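Local coordinates for putative lipoprotein YerB (Bacillus subtilis, PDB 2PSB), which is a putative membrane-anchored lipoprotein of unknown function that interacts with the helicase PcrA, an interaction not essential for viability, at residues R247-E252 with I295-D300. Residues are numbered along the deposited sequence; the frame is centred on the assembly and turned at random.
Sequences RDIDLE and INIVPD
Ile297 meets Ile249 and Leu251 through two different methyl groups, one for each partner. Its CG2 lies 4.2 Å from CG2 of Ile249. Both isoleucines leave the backbone toward the other segment, and with chi1 at -61° in Ile249, CG1 lies beside the backbone N and CG2 falls anti to it, presented to its counterpart. The longer arm of Ile297 ends in CD1, 4.1 Å from CD2 of Leu251, and these two side chains run at about a right angle. Beta-branched isoleucine suits a strand and offers two apolar prongs from one position; Leu251, two residues on from Ile249, reaches across with CD2 of its forked end. All three are buried, and no hydrogen bond links the segments, so the contact is purely apolar.

Hydrogen bonding by the Asp250 side chain is local. Its OD2 accepts from Glu252 N (2.9 Å), forming an Asx turn, and also from Ser253 N, so one carboxylate oxygen ties down two successive backbone N-H groups.

Strands 247-250 and 293-298 both pair with strand 230-240, antiparallel and parallel respectively, and Ile249 packs on its Ala236 and His238. Strand 54-59 adds Ile56 and Ala58 against Ile297, while helix 87-94 covers Ile249 with Tyr88 and Leu251 with Leu92.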
ATOM      1  N   ARG A 247       7.819 -14.766  -8.135  1.00 58.09           N
ATOM      2  CA  ARG A 247       8.194 -14.975  -6.753  1.00 57.27           C
ATOM      3  C   ARG A 247       7.093 -14.612  -5.777  1.00 56.11           C
ATOM      4  O   ARG A 247       6.252 -13.752  -6.045  1.00 56.56           O
ATOM      5  CB  ARG A 247       9.461 -14.184  -6.407  1.00 57.84           C
ATOM      6  CG  ARG A 247       9.347 -12.681  -6.570  1.00 60.45           C
ATOM      7  CD  ARG A 247       9.291 -12.288  -8.034  1.00 62.72           C
ATOM      8  NE  ARG A 247       9.518 -10.859  -8.239  1.00 64.54           N
ATOM      9  CZ  ARG A 247      10.635 -10.222  -7.897  1.00 65.90           C
ATOM     10  NH1 ARG A 247      10.750  -8.921  -8.129  1.00 66.19           N
ATOM     11  NH2 ARG A 247      11.636 -10.879  -7.321  1.00 65.30           N
ATOM     12  N   ASP A 248       7.114 -15.293  -4.639  1.00 53.42           N
ATOM     13  CA  ASP A 248       6.157 -15.068  -3.579  1.00 50.51           C
ATOM     14  C   ASP A 248       6.934 -14.389  -2.461  1.00 48.75           C
ATOM     15  O   ASP A 248       8.163 -14.290  -2.523  1.00 47.40           O
ATOM     16  CB  ASP A 248       5.578 -16.402  -3.101  1.00 51.05           C
ATOM     17  CG  ASP A 248       4.425 -16.226  -2.139  1.00 52.02           C
ATOM     18  OD1 ASP A 248       3.577 -15.344  -2.380  1.00 53.32           O
ATOM     19  OD2 ASP A 248       4.358 -16.980  -1.145  1.00 53.51           O
ATOM     20  N   ILE A 249       6.218 -13.904  -1.456  1.00 45.82           N
ATOM     21  CA  ILE A 249       6.846 -13.238  -0.327  1.00 42.31           C
ATOM     22  C   ILE A 249       6.277 -13.796   0.971  1.00 42.90           C
ATOM     23  O   ILE A 249       5.090 -13.644   1.263  1.00 42.03           O
ATOM     24  CB  ILE A 249       6.613 -11.707  -0.381  1.00 41.37           C
ATOM     25  CG1 ILE A 249       7.235 -11.138  -1.656  1.00 40.88           C
ATOM     26  CG2 ILE A 249       7.228 -11.044   0.835  1.00 39.71           C
ATOM     27  CD1 ILE A 249       7.054  -9.641  -1.826  1.00 39.34           C
ATOM     28  N   ASP A 250       7.133 -14.459   1.742  1.00 42.73           N
ATOM     29  CA  ASP A 250       6.715 -15.038   3.004  1.00 42.14           C
ATOM     30  C   ASP A 250       6.416 -13.924   3.997  1.00 43.15           C
ATOM     31  O   ASP A 250       7.327 -13.297   4.538  1.00 43.25           O
ATOM     32  CB  ASP A 250       7.813 -15.952   3.552  1.00 44.30           C
ATOM     33  CG  ASP A 250       7.404 -16.644   4.836  1.00 46.04           C
ATOM     34  OD1 ASP A 250       8.187 -17.483   5.331  1.00 47.01           O
ATOM     35  OD2 ASP A 250       6.301 -16.351   5.354  1.00 44.11           O
ATOM     36  N   LEU A 251       5.129 -13.683   4.222  1.00 43.07           N
ATOM     37  CA  LEU A 251       4.673 -12.650   5.144  1.00 43.51           C
ATOM     38  C   LEU A 251       4.148 -13.247   6.436  1.00 44.10           C
ATOM     39  O   LEU A 251       3.370 -12.609   7.139  1.00 43.70           O
ATOM     40  CB  LEU A 251       3.555 -11.831   4.501  1.00 43.53           C
ATOM     41  CG  LEU A 251       3.939 -10.934   3.330  1.00 41.89           C
ATOM     42  CD1 LEU A 251       2.687 -10.283   2.757  1.00 41.78           C
ATOM     43  CD2 LEU A 251       4.936  -9.895   3.805  1.00 40.32           C
ATOM     44  N   GLU A 252       4.578 -14.459   6.757  1.00 45.36           N
ATOM     45  CA  GLU A 252       4.098 -15.117   7.964  1.00 46.78           C
ATOM     46  C   GLU A 252       5.215 -15.510   8.929  1.00 46.17           C
ATOM     47  O   GLU A 252       5.019 -15.524  10.144  1.00 46.28           O
ATOM     48  CB  GLU A 252       3.285 -16.350   7.563  1.00 49.38           C
ATOM     49  CG  GLU A 252       2.278 -16.810   8.594  1.00 52.81           C
ATOM     50  CD  GLU A 252       1.294 -17.807   8.012  1.00 55.09           C
ATOM     51  OE1 GLU A 252       0.349 -18.211   8.727  1.00 54.74           O
ATOM     52  OE2 GLU A 252       1.467 -18.184   6.832  1.00 56.28           O
ATOM     53  N   ILE A 295       4.460   1.468   3.965  1.00 26.77           N
ATOM     54  CA  ILE A 295       5.205   0.249   4.247  1.00 26.70           C
ATOM     55  C   ILE A 295       5.967  -0.194   3.011  1.00 27.79           C
ATOM     56  O   ILE A 295       5.394  -0.337   1.920  1.00 26.67           O
ATOM     57  CB  ILE A 295       4.263  -0.904   4.691  1.00 26.82           C
ATOM     58  CG1 ILE A 295       3.462  -0.471   5.922  1.00 27.33           C
ATOM     59  CG2 ILE A 295       5.079  -2.169   4.992  1.00 30.77           C
ATOM     60  CD1 ILE A 295       2.685  -1.558   6.566  1.00 28.97           C
ATOM     61  N   ASN A 296       7.268  -0.394   3.188  1.00 27.53           N
ATOM     62  CA  ASN A 296       8.133  -0.851   2.111  1.00 27.84           C
ATOM     63  C   ASN A 296       8.648  -2.238   2.394  1.00 27.20           C
ATOM     64  O   ASN A 296       9.433  -2.436   3.318  1.00 28.65           O
ATOM     65  CB  ASN A 296       9.329   0.075   1.951  1.00 27.72           C
ATOM     66  CG  ASN A 296       9.070   1.168   0.978  1.00 25.28           C
ATOM     67  OD1 ASN A 296       9.166   0.967  -0.232  1.00 24.03           O
ATOM     68  ND2 ASN A 296       8.725   2.333   1.484  1.00 22.30           N
ATOM     69  N   ILE A 297       8.203  -3.209   1.612  1.00 25.28           N
ATOM     70  CA  ILE A 297       8.678  -4.561   1.807  1.00 24.08           C
ATOM     71  C   ILE A 297       9.917  -4.764   0.931  1.00 25.94           C
ATOM     72  O   ILE A 297       9.917  -4.453  -0.267  1.00 23.68           O
ATOM     73  CB  ILE A 297       7.579  -5.577   1.458  1.00 22.94           C
ATOM     74  CG1 ILE A 297       6.500  -5.537   2.548  1.00 18.98           C
ATOM     75  CG2 ILE A 297       8.180  -6.993   1.320  1.00 21.10           C
ATOM     76  CD1 ILE A 297       5.153  -6.125   2.121  1.00 18.97           C
ATOM     77  N   VAL A 298      10.979  -5.264   1.550  1.00 27.28           N
ATOM     78  CA  VAL A 298      12.235  -5.506   0.844  1.00 29.53           C
ATOM     79  C   VAL A 298      12.746  -6.914   1.117  1.00 31.20           C
ATOM     80  O   VAL A 298      12.495  -7.473   2.179  1.00 31.27           O
ATOM     81  CB  VAL A 298      13.340  -4.506   1.308  1.00 28.96           C
ATOM     82  CG1 VAL A 298      12.829  -3.080   1.209  1.00 27.50           C
ATOM     83  CG2 VAL A 298      13.769  -4.826   2.738  1.00 25.86           C
ATOM     84  N   PRO A 299      13.454  -7.515   0.150  1.00 32.95           N
ATOM     85  CA  PRO A 299      13.985  -8.867   0.368  1.00 36.27           C
ATOM     86  C   PRO A 299      15.294  -8.846   1.172  1.00 37.23           C
ATOM     87  O   PRO A 299      15.786  -9.886   1.587  1.00 37.91           O
ATOM     88  CB  PRO A 299      14.163  -9.409  -1.050  1.00 37.27           C
ATOM     89  CG  PRO A 299      14.423  -8.176  -1.854  1.00 37.54           C
ATOM     90  CD  PRO A 299      13.461  -7.170  -1.280  1.00 33.86           C
ATOM     91  N   ASP A 300      15.842  -7.653   1.397  1.00 40.32           N
ATOM     92  CA  ASP A 300      17.078  -7.500   2.158  1.00 42.27           C
ATOM     93  C   ASP A 300      17.126  -6.134   2.834  1.00 44.69           C
ATOM     94  O   ASP A 300      17.209  -5.099   2.175  1.00 44.48           O
ATOM     95  CB  ASP A 300      18.297  -7.663   1.244  1.00 44.31           C
ATOM     96  CG  ASP A 300      19.617  -7.591   2.001  1.00 46.15           C
ATOM     97  OD1 ASP A 300      20.671  -7.711   1.351  1.00 46.75           O
ATOM     98  OD2 ASP A 300      19.612  -7.413   3.236  1.00 48.03           O
TER